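Putative isochorismatase hydrolase (Oleispira antarctica, PDB 3LQY) is probably a hydrolase of the isochorismatase-like family, its natural substrate not established. Local coordinates at residues I13-D18 against V31-A36; N17-T22 against V119-H124; C141-D146 against A168-L173. All coordinates share one frame; numbering follows the deposited sequence.

Interaction 1: residues I13-D18 against V31-A36; sequences IDFQND and VGTEAA
Phe-15 lays one corner of its ring, CE1 and CZ, against the first turn of the helix that starts at Thr-33, and this single aromatic group makes the whole contact from its side. The ring meets the helix obliquely. CZ comes within 3.8 Å of Ala-36 O, while CE1 rests on Ala-36 CB at 4.2 Å. Ala-36 points its methyl group at the loop; Phe-15 starts out across the line to the helix, and chi1 of -96°, well past the usual staggered value, helps to swing the ring over to reach it. One turn earlier, Thr-33 meets the CD1 side of the same ring, CD1 lying 4.5 Å from its methyl CG2. No hydrogen bond crosses the contact; the ring packs on the methyls and carbonyl groups of the helix turn. The hydroxyl of Thr-33 is engaged instead by Tyr-19 O, further along the loop. Each partner sits in a locally bonded turn: Phe-15 is the centre of an inverse gamma turn, closed by a weak bond from Gln-16 N to Asp-14 O, and Ala-36 N bonds back to Gly-32 O, the N-cap residue, at 3.0 Å. The ring also touches Val-82 in a neighbouring loop. Just before it, Ile-13 ends strand 8-13, pairing with strand 115-121, while Asp-14 bonds by its backbone to Val-57 in strand 54-59, so Phe-15 joins the strand ends to the start of helix 33-49.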
loop_
_atom_site.group_PDB
_atom_site.type_symbol
_atom_site.label_atom_id
_atom_site.label_comp_id
_atom_site.label_asym_id
_atom_site.label_seq_id
_atom_site.Cartn_x
_atom_site.Cartn_y
_atom_site.Cartn_z
ATOM N N ILE A 13 -0.281 1.873 -1.212
ATOM C CA ILE A 13 -1.671 1.832 -0.751
ATOM C C ILE A 13 -1.865 2.660 0.499
ATOM O O ILE A 13 -1.419 2.284 1.566
ATOM C CB ILE A 13 -2.112 0.357 -0.422
ATOM C CG1 ILE A 13 -1.920 -0.558 -1.638
ATOM C CG2 ILE A 13 -3.581 0.355 0.028
ATOM C CD1 ILE A 13 -2.784 -0.198 -2.843
ATOM N N ASP A 14 -2.492 3.830 0.338
ATOM C CA ASP A 14 -3.041 4.595 1.422
ATOM C C ASP A 14 -2.038 4.979 2.493
ATOM O O ASP A 14 -2.328 4.847 3.678
ATOM C CB ASP A 14 -4.237 3.905 2.104
ATOM C CG ASP A 14 -5.410 3.627 1.174
ATOM O OD1 ASP A 14 -5.383 4.034 0.008
ATOM O OD2 ASP A 14 -6.368 2.917 1.633
ATOM N N PHE A 15 -0.893 5.537 2.102
ATOM C CA PHE A 15 0.004 6.081 3.105
ATOM C C PHE A 15 -0.511 7.506 3.407
ATOM O O PHE A 15 0.074 8.494 2.977
ATOM C CB PHE A 15 1.457 6.115 2.600
ATOM C CG PHE A 15 2.303 4.935 3.003
ATOM C CD1 PHE A 15 2.461 4.593 4.339
ATOM C CD2 PHE A 15 2.999 4.215 2.057
ATOM C CE1 PHE A 15 3.269 3.588 4.718
ATOM C CE2 PHE A 15 3.827 3.180 2.429
ATOM C CZ PHE A 15 3.956 2.844 3.769
ATOM N N GLN A 16 -1.660 7.590 4.083
ATOM C CA GLN A 16 -2.383 8.812 4.314
ATOM C C GLN A 16 -2.245 9.278 5.751
ATOM O O GLN A 16 -2.038 8.495 6.677
ATOM C CB GLN A 16 -3.848 8.641 3.934
ATOM C CG GLN A 16 -4.039 8.442 2.446
ATOM C CD GLN A 16 -5.386 7.865 2.131
ATOM O OE1 GLN A 16 -5.490 6.665 1.848
ATOM N NE2 GLN A 16 -6.418 8.669 2.184
ATOM N N ASN A 17 -2.286 10.606 5.914
ATOM C CA ASN A 17 -2.013 11.228 7.195
ATOM C C ASN A 17 -2.722 10.643 8.398
ATOM O O ASN A 17 -2.115 10.473 9.474
ATOM C CB ASN A 17 -2.350 12.719 7.113
ATOM C CG ASN A 17 -1.305 13.510 6.335
ATOM O OD1 ASN A 17 -0.115 13.205 6.389
ATOM N ND2 ASN A 17 -1.752 14.519 5.601
ATOM N N ASP A 18 -4.018 10.374 8.278
ATOM C CA ASP A 18 -4.763 9.773 9.442
ATOM C C ASP A 18 -4.179 8.510 10.073
ATOM O O ASP A 18 -4.563 8.138 11.196
ATOM C CB ASP A 18 -6.258 9.533 9.123
ATOM C CG ASP A 18 -7.127 10.800 9.194
ATOM O OD1 ASP A 18 -6.812 11.715 9.984
ATOM O OD2 ASP A 18 -8.131 10.902 8.434
ATOM N N VAL A 31 0.267 1.311 14.053
ATOM C CA VAL A 31 1.522 0.992 14.726
ATOM C C VAL A 31 2.656 0.961 13.721
ATOM O O VAL A 31 2.581 0.237 12.747
ATOM C CB VAL A 31 1.441 -0.377 15.428
ATOM C CG1 VAL A 31 2.807 -0.782 15.933
ATOM C CG2 VAL A 31 0.404 -0.335 16.554
ATOM N N GLY A 32 3.676 1.818 13.915
ATOM C CA GLY A 32 4.875 1.758 13.053
ATOM C C GLY A 32 4.715 2.379 11.679
ATOM O O GLY A 32 5.495 2.088 10.739
ATOM N N THR A 33 3.734 3.256 11.510
ATOM C CA THR A 33 3.496 3.821 10.189
ATOM C C THR A 33 4.701 4.630 9.672
ATOM O O THR A 33 5.051 4.582 8.497
ATOM C CB THR A 33 2.304 4.756 10.180
ATOM O OG1 THR A 33 1.273 4.256 11.032
ATOM C CG2 THR A 33 1.793 4.967 8.741
ATOM N N GLU A 34 5.312 5.393 10.564
ATOM C CA GLU A 34 6.435 6.261 10.173
ATOM C C GLU A 34 7.590 5.440 9.605
ATOM O O GLU A 34 8.118 5.750 8.507
ATOM C CB GLU A 34 6.882 7.094 11.381
ATOM C CG GLU A 34 5.912 8.186 11.749
ATOM C CD GLU A 34 4.642 7.743 12.428
ATOM O OE1 GLU A 34 4.489 6.524 12.784
ATOM O OE2 GLU A 34 3.756 8.596 12.547
ATOM N N ALA A 35 7.966 4.387 10.341
ATOM C CA ALA A 35 9.006 3.475 9.891
ATOM C C ALA A 35 8.640 2.806 8.561
ATOM O O ALA A 35 9.511 2.665 7.681
ATOM C CB ALA A 35 9.333 2.377 10.950
ATOM N N ALA A 36 7.378 2.334 8.438
ATOM C CA ALA A 36 6.917 1.746 7.221
ATOM C C ALA A 36 7.030 2.662 6.017
ATOM O O ALA A 36 7.473 2.258 4.943
ATOM C CB ALA A 36 5.444 1.221 7.398
#

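Interaction 2: residues N17-T22 against V119-H124; sequences NDYFST and VGAMTH
Tyr-19 reaches from its loop to the end of strand 115-121 and is received by Ala-121 and Met-122, a selenomethionine in this crystal. The apolar contacts come first. Ala-121 CB sits against the side of the ring formed by CD2 and CE2, 3.7 Å from CE2, and Met-122 CG packs on the phenol end, 3.6 Å from CZ. The Met-122 side chain passes the tyrosine at about a right angle. Its bend at chi3 (-90°) folds the terminal methyl round toward the phenol oxygen, where CE lies 3.4 Å from Tyr-19 OH.

The selenium adds a Met-aromatic contact: SE stands 4.9 Å from the centroid of the Tyr-19 ring and 49° off its normal, so it approaches obliquely.

The polar link is made through water. One water molecule lies in the ring plane at its edge, 2.6 Å from Tyr-19 OH, and donates to Ala-121 O at 2.7 Å, tying the hydroxyl to the strand end. Phe-69 stacks edge-to-face with the tyrosine. With an alanine in place of Tyr-19, the water is likely to lose its hydroxyl partner and the methyl of Ala-121 and the Met-122 chain the ring they pack against.

The peptide bond before Met-122 is cis, and Met-122 N donates a hydrogen bond to OD2 of the 3-sulfinoalanine at position 126, an oxidised cysteine. A cis peptide bond four residues before the cysteine, at the C-terminal edge of the parallel sheet, is consistent with the active site of the isochorismatase-like cysteine hydrolases, where backbone N-H groups next to such a cis bond are thought to help form the oxyanion hole.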
loop_
_atom_site.group_PDB
_atom_site.type_symbol
_atom_site.label_atom_id
_atom_site.label_comp_id
_atom_site.label_asym_id
_atom_site.label_seq_id
_atom_site.Cartn_x
_atom_site.Cartn_y
_atom_site.Cartn_z
ATOM N N ASN A 17 -2.286 10.606 5.914
ATOM C CA ASN A 17 -2.013 11.228 7.195
ATOM C C ASN A 17 -2.722 10.643 8.398
ATOM O O ASN A 17 -2.115 10.473 9.474
ATOM C CB ASN A 17 -2.350 12.719 7.113
ATOM C CG ASN A 17 -1.305 13.510 6.335
ATOM O OD1 ASN A 17 -0.115 13.205 6.389
ATOM N ND2 ASN A 17 -1.752 14.519 5.601
ATOM N N ASP A 18 -4.018 10.374 8.278
ATOM C CA ASP A 18 -4.763 9.773 9.442
ATOM C C ASP A 18 -4.179 8.510 10.073
ATOM O O ASP A 18 -4.563 8.138 11.196
ATOM C CB ASP A 18 -6.258 9.533 9.123
ATOM C CG ASP A 18 -7.127 10.800 9.194
ATOM O OD1 ASP A 18 -6.812 11.715 9.984
ATOM O OD2 ASP A 18 -8.131 10.902 8.434
ATOM N N TYR A 19 -3.278 7.854 9.355
ATOM C CA TYR A 19 -2.604 6.651 9.827
ATOM C C TYR A 19 -1.366 6.856 10.663
ATOM O O TYR A 19 -0.916 5.951 11.323
ATOM C CB TYR A 19 -2.252 5.728 8.642
ATOM C CG TYR A 19 -3.401 4.940 8.020
ATOM C CD1 TYR A 19 -4.555 4.670 8.734
ATOM C CD2 TYR A 19 -3.282 4.417 6.739
ATOM C CE1 TYR A 19 -5.558 3.867 8.206
ATOM C CE2 TYR A 19 -4.291 3.614 6.158
ATOM C CZ TYR A 19 -5.439 3.362 6.911
ATOM O OH TYR A 19 -6.434 2.610 6.352
ATOM N N PHE A 20 -0.866 8.070 10.733
ATOM C CA PHE A 20 0.421 8.340 11.357
ATOM C C PHE A 20 0.189 8.968 12.727
ATOM O O PHE A 20 -0.376 10.101 12.838
ATOM C CB PHE A 20 1.154 9.375 10.501
ATOM C CG PHE A 20 1.708 8.838 9.201
ATOM C CD1 PHE A 20 3.056 8.653 9.058
ATOM C CD2 PHE A 20 0.860 8.530 8.122
ATOM C CE1 PHE A 20 3.596 8.194 7.828
ATOM C CE2 PHE A 20 1.359 8.054 6.912
ATOM C CZ PHE A 20 2.733 7.892 6.752
ATOM N N SER A 21 0.682 8.346 13.780
ATOM C CA SER A 21 0.507 8.939 15.104
ATOM C C SER A 21 1.303 10.265 15.245
ATOM O O SER A 21 0.940 11.101 16.083
ATOM C CB SER A 21 0.907 7.988 16.196
ATOM O OG SER A 21 2.250 7.602 16.021
ATOM N N THR A 22 2.341 10.462 14.417
ATOM C CA THR A 22 3.057 11.750 14.353
ATOM C C THR A 22 2.258 12.841 13.647
ATOM O O THR A 22 2.668 14.010 13.695
ATOM C CB THR A 22 4.471 11.606 13.688
ATOM O OG1 THR A 22 4.343 11.172 12.322
ATOM C CG2 THR A 22 5.364 10.602 14.442
ATOM N N VAL A 119 3.230 -1.745 -1.087
ATOM C CA VAL A 119 3.571 -1.161 0.198
ATOM C C VAL A 119 2.339 -0.385 0.682
ATOM O O VAL A 119 1.423 -0.099 -0.086
ATOM C CB VAL A 119 4.839 -0.262 0.106
ATOM C CG1 VAL A 119 6.006 -1.029 -0.592
ATOM C CG2 VAL A 119 4.529 1.092 -0.581
ATOM N N GLY A 120 2.306 -0.065 1.956
ATOM C CA GLY A 120 1.201 0.739 2.474
ATOM C C GLY A 120 0.448 0.138 3.656
ATOM O O GLY A 120 1.020 -0.547 4.483
ATOM N N ALA A 121 -0.839 0.410 3.721
ATOM C CA ALA A 121 -1.611 0.178 4.949
ATOM C C ALA A 121 -3.086 -0.018 4.588
ATOM O O ALA A 121 -3.540 0.524 3.585
ATOM C CB ALA A 121 -1.438 1.348 5.907
HETATM N N MSE A 122 -3.860 -0.807 5.367
HETATM C CA MSE A 122 -3.418 -1.557 6.519
HETATM C C MSE A 122 -3.170 -3.053 6.117
HETATM O O MSE A 122 -3.819 -3.560 5.199
HETATM C CB MSE A 122 -4.507 -1.501 7.585
HETATM C CG MSE A 122 -4.918 -0.107 7.910
HETATM SE SE MSE A 122 -6.371 -0.029 9.200
HETATM C CE MSE A 122 -7.850 -0.056 7.950
ATOM N N THR A 123 -2.132 -3.650 6.684
ATOM C CA THR A 123 -1.677 -5.021 6.348
ATOM C C THR A 123 -2.887 -5.968 6.297
ATOM O O THR A 123 -3.084 -6.664 5.314
ATOM C CB THR A 123 -0.623 -5.576 7.344
ATOM O OG1 THR A 123 0.460 -4.594 7.513
ATOM C CG2 THR A 123 -0.064 -6.976 6.892
ATOM N N HIS A 124 -3.714 -5.900 7.332
ATOM C CA HIS A 124 -4.757 -6.971 7.508
ATOM C C HIS A 124 -5.992 -6.640 6.731
ATOM O O HIS A 124 -6.933 -7.467 6.636
ATOM C CB HIS A 124 -5.136 -7.044 8.948
ATOM C CG HIS A 124 -5.838 -5.829 9.457
ATOM N ND1 HIS A 124 -5.214 -4.589 9.534
ATOM C CD2 HIS A 124 -7.109 -5.634 9.895
ATOM C CE1 HIS A 124 -6.048 -3.709 10.052
ATOM N NE2 HIS A 124 -7.204 -4.296 10.270
HETATM O O HOH W 1 -5.884 1.773 3.951
#

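Interaction 3: residues C141-D146 against A168-L173; sequences CAVAHD and AFMSAL
Leu-173 N bonds back to Phe-169 O at 2.9 Å, and the helical turn so held sends two side chains, Leu-173 and Met-170, down onto Val-143 and His-145. Met-170, a selenomethionine here, does most of the touching. Its SE lies 3.8 Å from Val-143 CG1 and equally far from His-145 CB, so it sits against both residues. Beyond it, CE reaches the backbone, 3.6 Å from His-145 CA and 3.7 Å from His-145 O, a carbonyl that also takes a weak hydrogen bond from His-166. A bend at chi2 (-63°) helps bring SE up to both Val-143 and His-145, the Met-170 chain passing Val-143 at a slant. Strand 140-149, helix 162-173 and strand 179-181 form a beta-alpha-beta crossover, the two strands lying parallel and adjacent, and this contact is where its helix packs on its first strand. Val-143 spreads its two methyls along that helix: CG1, anti to the backbone N (chi1 -179°), goes to the selenium, while CG2 approaches Leu-173 CD1 more loosely, at 4.4 Å. Of the His-145 side chain it is CB that touches, the imidazole leading away from the helix. Thr-131 of helix 128-137 also touches Val-143, and Val-180 of strand 179-181 meets both Met-170 and His-145.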
loop_
_atom_site.group_PDB
_atom_site.type_symbol
_atom_site.label_atom_id
_atom_site.label_comp_id
_atom_site.label_asym_id
_atom_site.label_seq_id
_atom_site.Cartn_x
_atom_site.Cartn_y
_atom_site.Cartn_z
ATOM N N CYS A 141 3.100 -10.633 -7.753
ATOM C CA CYS A 141 3.100 -9.654 -6.686
ATOM C C CYS A 141 4.270 -9.890 -5.767
ATOM O O CYS A 141 4.661 -11.051 -5.503
ATOM C CB CYS A 141 1.816 -9.780 -5.868
ATOM S SG CYS A 141 0.313 -9.421 -6.771
ATOM N N ALA A 142 4.793 -8.782 -5.257
ATOM C CA ALA A 142 5.690 -8.809 -4.129
ATOM C C ALA A 142 5.140 -7.814 -3.122
ATOM O O ALA A 142 4.423 -6.882 -3.492
ATOM C CB ALA A 142 7.098 -8.431 -4.563
ATOM N N VAL A 143 5.512 -8.001 -1.863
ATOM C CA VAL A 143 5.079 -7.151 -0.783
ATOM C C VAL A 143 6.325 -6.869 0.032
ATOM O O VAL A 143 7.041 -7.796 0.431
ATOM C CB VAL A 143 3.940 -7.806 0.067
ATOM C CG1 VAL A 143 3.489 -6.883 1.169
ATOM C CG2 VAL A 143 2.750 -8.219 -0.808
ATOM N N ALA A 144 6.616 -5.564 0.224
ATOM C CA ALA A 144 7.745 -5.192 1.030
ATOM C C ALA A 144 7.233 -5.175 2.460
ATOM O O ALA A 144 6.543 -4.269 2.859
ATOM C CB ALA A 144 8.289 -3.831 0.615
ATOM N N HIS A 145 7.594 -6.169 3.239
ATOM C CA HIS A 145 6.902 -6.383 4.519
ATOM C C HIS A 145 7.165 -5.291 5.549
ATOM O O HIS A 145 6.316 -5.007 6.398
ATOM C CB HIS A 145 7.242 -7.754 5.107
ATOM C CG HIS A 145 8.698 -7.972 5.362
ATOM N ND1 HIS A 145 9.345 -7.480 6.474
ATOM C CD2 HIS A 145 9.629 -8.675 4.668
ATOM C CE1 HIS A 145 10.621 -7.837 6.437
ATOM N NE2 HIS A 145 10.817 -8.563 5.351
ATOM N N ASP A 146 8.344 -4.669 5.472
ATOM C CA ASP A 146 8.715 -3.607 6.403
ATOM C C ASP A 146 8.248 -2.224 5.931
ATOM O O ASP A 146 8.529 -1.221 6.601
ATOM C CB ASP A 146 10.217 -3.643 6.734
ATOM C CG ASP A 146 11.112 -3.584 5.505
ATOM O OD1 ASP A 146 10.645 -3.726 4.370
ATOM O OD2 ASP A 146 12.318 -3.423 5.686
ATOM N N ALA A 168 1.182 -12.716 10.815
ATOM C CA ALA A 168 0.205 -13.698 10.309
ATOM C C ALA A 168 -0.172 -13.404 8.859
ATOM O O ALA A 168 -0.191 -14.316 8.018
ATOM C CB ALA A 168 -1.052 -13.733 11.205
ATOM N N PHE A 169 -0.456 -12.133 8.563
ATOM C CA PHE A 169 -0.874 -11.762 7.219
ATOM C C PHE A 169 0.255 -11.883 6.211
ATOM O O PHE A 169 0.063 -12.370 5.082
ATOM C CB PHE A 169 -1.515 -10.389 7.215
ATOM C CG PHE A 169 -2.974 -10.432 7.524
ATOM C CD1 PHE A 169 -3.429 -10.341 8.827
ATOM C CD2 PHE A 169 -3.898 -10.562 6.516
ATOM C CE1 PHE A 169 -4.787 -10.443 9.123
ATOM C CE2 PHE A 169 -5.216 -10.541 6.797
ATOM C CZ PHE A 169 -5.677 -10.544 8.111
HETATM N N MSE A 170 1.456 -11.491 6.639
HETATM C CA MSE A 170 2.623 -11.606 5.782
HETATM C C MSE A 170 2.931 -13.079 5.520
HETATM O O MSE A 170 3.217 -13.476 4.392
HETATM C CB MSE A 170 3.809 -10.877 6.392
HETATM C CG MSE A 170 3.656 -9.402 6.374
HETATM SE SE MSE A 170 3.564 -8.651 4.573
HETATM C CE MSE A 170 3.324 -6.780 5.121
ATOM N N SER A 171 2.839 -13.895 6.551
ATOM C CA SER A 171 3.045 -15.327 6.368
ATOM C C SER A 171 2.020 -15.898 5.402
ATOM O O SER A 171 2.353 -16.736 4.524
ATOM C CB SER A 171 2.972 -16.018 7.721
ATOM O OG SER A 171 3.224 -17.397 7.624
ATOM N N ALA A 172 0.764 -15.489 5.559
ATOM C CA ALA A 172 -0.321 -15.998 4.723
ATOM C C ALA A 172 -0.029 -15.644 3.260
ATOM O O ALA A 172 -0.113 -16.514 2.375
ATOM C CB ALA A 172 -1.655 -15.427 5.144
ATOM N N LEU A 173 0.382 -14.401 3.008
ATOM C CA LEU A 173 0.640 -13.924 1.639
ATOM C C LEU A 173 1.921 -14.541 1.031
ATOM O O LEU A 173 1.982 -14.781 -0.166
ATOM C CB LEU A 173 0.684 -12.408 1.554
ATOM C CG LEU A 173 -0.586 -11.578 1.842
ATOM C CD1 LEU A 173 -0.267 -10.051 1.880
ATOM C CD2 LEU A 173 -1.696 -11.911 0.863
#

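Interactions 1 and 2 start from the same loop after strand 8-13, share Asn-17 and Asp-18, and have centres about 3 Å apart; interaction 3 comes later along the chain, its centre about 16 Å from that of interaction 1 and 15 Å from that of interaction 2. All three lie about one parallel sheet with helices on its two faces. Strands 115-121 and 140-149, neighbours in that sheet, carry interactions 2 and 3, which meet directly where Thr-123 and His-124 pack on Phe-169. Ala-36 likewise touches Asp-146. Together they join helix 33-49, the sheet and helix 162-173 around the loop leading to the oxidised cysteine, the probable active site.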